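MamA (Candidatus Magnetobacterium bavaricum, PDB 3VTX) is a tetratricopeptide-repeat protein of a magnetotactic bacterium, built mainly of antiparallel helices and probably serving as a scaffold for protein-protein interactions. Local coordinates at residues A[50-63]-A[75-87]. Numbering follows the deposited sequence.
Sequences MDIGLPNDAIESLK and AYYILGSANFMID
Ala-82 meets Ile-59 and Pro-55 with its single methyl, and this small side chain lets the two backbones approach closely: Pro-55 CA and Ala-82 CA are 5.0 Å apart. Ile-59 CG1 packs tightly on Ala-82 CB at 3.5 Å. Beyond it, the extended branch of Ile-59 (chi2 166°) carries CD1 tip to tip against Ile-86 CD1, also 3.5 Å away, and beside the amide oxygen of Asn-83. Pro-55 rests the CG corner of its ring on Met-85 CB and Ile-86 CG2, crossing Met-85 at about a right angle.

Further along, Leu-62 CD1 reaches Ile-78 CG2 at 3.6 Å, while Leu-79 CD1 lies against Leu-62 CB and Ile-59 CG2. The same Ile-78 methyl touches Met-50 CG (3.7 Å), bridging two helices. Met-50 is bent at chi2 and again at chi3 (-74°), which brings SD to Ala-82 CB and CE to Met-85 CE.

The contact is almost entirely apolar and buries 575 Å². The helical parts 55-63 and 75-85 run roughly antiparallel, their axes at 144° and 9.0 Å apart at closest approach, with Met-50 joining from the end of helix 39-51, which a Schellman motif closes at Gly-53. Such three-helix packing between successive helical hairpins is characteristic of the tetratricopeptide-repeat superhelix.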
# COMPACT_ATOMS: atom_id res chain seq x y z
N MET A 50 -9.63 6.62 -0.58
CA MET A 50 -8.84 5.59 -1.27
C MET A 50 -9.77 4.53 -1.86
O MET A 50 -9.50 4.08 -2.97
CB MET A 50 -7.82 4.94 -0.33
CG MET A 50 -6.73 5.87 0.17
SD MET A 50 -5.70 6.61 -1.09
CE MET A 50 -4.65 5.13 -1.55
N ASP A 51 -10.84 4.21 -1.16
CA ASP A 51 -11.84 3.21 -1.60
C ASP A 51 -12.43 3.58 -2.97
O ASP A 51 -12.72 2.71 -3.81
CB ASP A 51 -12.97 3.05 -0.59
CG ASP A 51 -12.62 2.20 0.65
OD1 ASP A 51 -11.62 1.45 0.64
OD2 ASP A 51 -13.42 2.34 1.61
N ILE A 52 -12.62 4.87 -3.20
CA ILE A 52 -13.16 5.29 -4.47
C ILE A 52 -12.17 5.82 -5.49
O ILE A 52 -12.56 6.32 -6.55
CB ILE A 52 -14.29 6.21 -4.24
CG1 ILE A 52 -13.81 7.39 -3.42
CG2 ILE A 52 -15.38 5.42 -3.49
CD1 ILE A 52 -14.78 8.33 -3.16
N GLY A 53 -10.90 5.61 -5.23
CA GLY A 53 -9.85 5.85 -6.14
C GLY A 53 -9.48 7.31 -6.28
O GLY A 53 -9.10 7.74 -7.31
N LEU A 54 -9.57 8.05 -5.20
CA LEU A 54 -9.10 9.46 -5.13
C LEU A 54 -8.01 9.69 -4.11
O LEU A 54 -8.17 10.35 -3.08
CB LEU A 54 -10.32 10.32 -4.84
CG LEU A 54 -11.41 10.39 -5.87
CD1 LEU A 54 -12.55 11.38 -5.34
CD2 LEU A 54 -10.87 10.92 -7.20
N PRO A 55 -6.82 9.13 -4.37
CA PRO A 55 -5.71 9.40 -3.54
C PRO A 55 -5.41 10.88 -3.36
O PRO A 55 -4.90 11.26 -2.26
CB PRO A 55 -4.58 8.66 -4.26
CG PRO A 55 -4.99 8.58 -5.66
CD PRO A 55 -6.46 8.36 -5.57
N ASN A 56 -5.66 11.73 -4.35
CA ASN A 56 -5.34 13.15 -4.10
C ASN A 56 -6.13 13.76 -2.91
O ASN A 56 -5.57 14.47 -2.08
CB ASN A 56 -5.54 13.96 -5.33
CG ASN A 56 -6.93 14.55 -5.45
OD1 ASN A 56 -7.16 15.72 -5.06
ND2 ASN A 56 -7.92 13.73 -5.94
N ASP A 57 -7.39 13.39 -2.80
CA ASP A 57 -8.25 13.80 -1.67
C ASP A 57 -7.87 13.07 -0.39
O ASP A 57 -7.89 13.63 0.69
CB ASP A 57 -9.72 13.58 -2.08
CG ASP A 57 -10.25 14.69 -2.98
OD1 ASP A 57 -10.29 15.85 -2.53
OD2 ASP A 57 -10.57 14.40 -4.13
N ALA A 58 -7.54 11.78 -0.50
CA ALA A 58 -7.12 11.05 0.65
C ALA A 58 -5.92 11.71 1.32
O ALA A 58 -5.88 11.84 2.55
CB ALA A 58 -6.84 9.55 0.30
N ILE A 59 -4.94 12.08 0.52
CA ILE A 59 -3.68 12.66 1.01
C ILE A 59 -3.96 13.96 1.83
O ILE A 59 -3.30 14.22 2.85
CB ILE A 59 -2.72 12.92 -0.19
CG1 ILE A 59 -2.17 11.59 -0.72
CG2 ILE A 59 -1.51 13.90 0.24
CD1 ILE A 59 -1.49 11.78 -2.10
N GLU A 60 -4.99 14.73 1.45
CA GLU A 60 -5.32 15.93 2.22
C GLU A 60 -5.60 15.57 3.67
O GLU A 60 -5.09 16.24 4.57
CB GLU A 60 -6.54 16.68 1.59
CG GLU A 60 -6.24 17.10 0.12
CD GLU A 60 -7.38 17.87 -0.61
OE1 GLU A 60 -8.49 17.97 -0.06
OE2 GLU A 60 -7.18 18.35 -1.78
N SER A 61 -6.36 14.49 3.94
CA SER A 61 -6.63 14.03 5.29
C SER A 61 -5.44 13.33 5.95
O SER A 61 -5.22 13.47 7.12
CB SER A 61 -7.86 13.14 5.44
OG SER A 61 -9.02 13.92 5.24
N LEU A 62 -4.76 12.49 5.19
CA LEU A 62 -3.66 11.70 5.73
C LEU A 62 -2.51 12.68 6.09
O LEU A 62 -1.78 12.42 7.08
CB LEU A 62 -3.17 10.69 4.68
CG LEU A 62 -4.21 9.58 4.41
CD1 LEU A 62 -3.89 8.84 3.06
CD2 LEU A 62 -4.16 8.62 5.53
N LYS A 63 -2.26 13.75 5.33
CA LYS A 63 -1.25 14.76 5.70
C LYS A 63 -1.55 15.38 7.09
O LYS A 63 -0.63 15.52 7.95
CB LYS A 63 -1.07 15.90 4.65
CG LYS A 63 -0.22 15.42 3.43
CD LYS A 63 -0.26 16.52 2.36
CE LYS A 63 0.70 16.31 1.17
NZ LYS A 63 0.46 17.53 0.18
N ALA A 75 -1.19 4.36 8.54
CA ALA A 75 -1.38 5.68 7.97
C ALA A 75 -0.26 6.08 7.00
O ALA A 75 -0.53 6.62 5.94
CB ALA A 75 -1.56 6.72 9.06
N TYR A 76 0.99 5.86 7.41
CA TYR A 76 2.13 6.10 6.57
C TYR A 76 2.10 5.23 5.30
O TYR A 76 2.49 5.73 4.23
CB TYR A 76 3.43 5.98 7.36
CG TYR A 76 3.76 7.19 8.20
CD1 TYR A 76 4.09 8.39 7.60
CD2 TYR A 76 3.80 7.12 9.61
CE1 TYR A 76 4.41 9.50 8.37
CE2 TYR A 76 4.14 8.22 10.37
CZ TYR A 76 4.45 9.38 9.76
OH TYR A 76 4.83 10.50 10.52
N TYR A 77 1.70 3.97 5.43
CA TYR A 77 1.62 3.09 4.30
C TYR A 77 0.61 3.66 3.30
O TYR A 77 0.84 3.62 2.10
CB TYR A 77 1.22 1.66 4.75
CG TYR A 77 0.87 0.75 3.56
CD1 TYR A 77 1.87 0.30 2.64
CD2 TYR A 77 -0.45 0.39 3.31
CE1 TYR A 77 1.51 -0.49 1.61
CE2 TYR A 77 -0.82 -0.42 2.20
CZ TYR A 77 0.20 -0.81 1.37
OH TYR A 77 -0.08 -1.59 0.26
N ILE A 78 -0.55 4.07 3.79
CA ILE A 78 -1.60 4.55 2.90
C ILE A 78 -1.17 5.85 2.29
O ILE A 78 -1.31 6.03 1.09
CB ILE A 78 -2.96 4.67 3.59
CG1 ILE A 78 -3.42 3.30 4.15
CG2 ILE A 78 -3.96 5.31 2.59
CD1 ILE A 78 -4.68 3.35 5.12
N LEU A 79 -0.56 6.72 3.08
CA LEU A 79 -0.05 8.00 2.59
C LEU A 79 1.01 7.76 1.55
O LEU A 79 1.02 8.36 0.50
CB LEU A 79 0.56 8.81 3.74
CG LEU A 79 1.24 10.17 3.37
CD1 LEU A 79 0.27 11.06 2.56
CD2 LEU A 79 1.76 10.94 4.66
N GLY A 80 1.93 6.86 1.84
CA GLY A 80 2.98 6.62 0.81
C GLY A 80 2.47 5.94 -0.45
O GLY A 80 2.86 6.31 -1.55
N SER A 81 1.58 4.98 -0.28
CA SER A 81 0.88 4.36 -1.43
C SER A 81 0.14 5.39 -2.30
O SER A 81 0.22 5.38 -3.54
CB SER A 81 -0.07 3.24 -0.97
OG SER A 81 0.60 2.15 -0.39
N ALA A 82 -0.56 6.30 -1.65
CA ALA A 82 -1.28 7.36 -2.35
C ALA A 82 -0.36 8.30 -3.10
O ALA A 82 -0.65 8.76 -4.23
CB ALA A 82 -2.12 8.18 -1.30
N ASN A 83 0.75 8.64 -2.46
CA ASN A 83 1.75 9.51 -3.07
C ASN A 83 2.31 8.86 -4.32
O ASN A 83 2.52 9.54 -5.33
CB ASN A 83 2.82 9.84 -2.01
CG ASN A 83 2.43 11.03 -1.16
OD1 ASN A 83 2.07 12.09 -1.70
ND2 ASN A 83 2.82 10.96 0.09
N PHE A 84 2.51 7.54 -4.30
CA PHE A 84 2.97 6.85 -5.53
C PHE A 84 1.88 6.97 -6.60
O PHE A 84 2.17 7.22 -7.77
CB PHE A 84 3.26 5.42 -5.22
CG PHE A 84 3.82 4.59 -6.35
CD1 PHE A 84 4.78 5.07 -7.23
CD2 PHE A 84 3.48 3.22 -6.41
CE1 PHE A 84 5.31 4.24 -8.17
CE2 PHE A 84 4.03 2.42 -7.40
CZ PHE A 84 4.94 2.94 -8.24
N MET A 85 0.61 6.85 -6.22
CA MET A 85 -0.49 6.96 -7.19
C MET A 85 -0.55 8.32 -7.86
O MET A 85 -1.01 8.42 -9.01
CB MET A 85 -1.85 6.64 -6.55
CG MET A 85 -1.97 5.20 -6.11
SD MET A 85 -3.51 4.95 -5.27
CE MET A 85 -3.13 3.58 -4.16
N ILE A 86 -0.16 9.36 -7.19
CA ILE A 86 -0.24 10.71 -7.70
C ILE A 86 1.13 11.22 -8.23
O ILE A 86 1.28 12.42 -8.49
CB ILE A 86 -0.83 11.69 -6.71
CG1 ILE A 86 0.08 11.98 -5.53
CG2 ILE A 86 -2.30 11.27 -6.31
CD1 ILE A 86 -0.17 13.41 -4.90
N ASP A 87 2.06 10.27 -8.39
CA ASP A 87 3.37 10.57 -9.02
C ASP A 87 4.24 11.47 -8.17
O ASP A 87 4.93 12.39 -8.70
CB ASP A 87 3.13 11.22 -10.40
CG ASP A 87 4.25 10.95 -11.33
OD1 ASP A 87 4.86 9.88 -11.15
OD2 ASP A 87 4.51 11.78 -12.24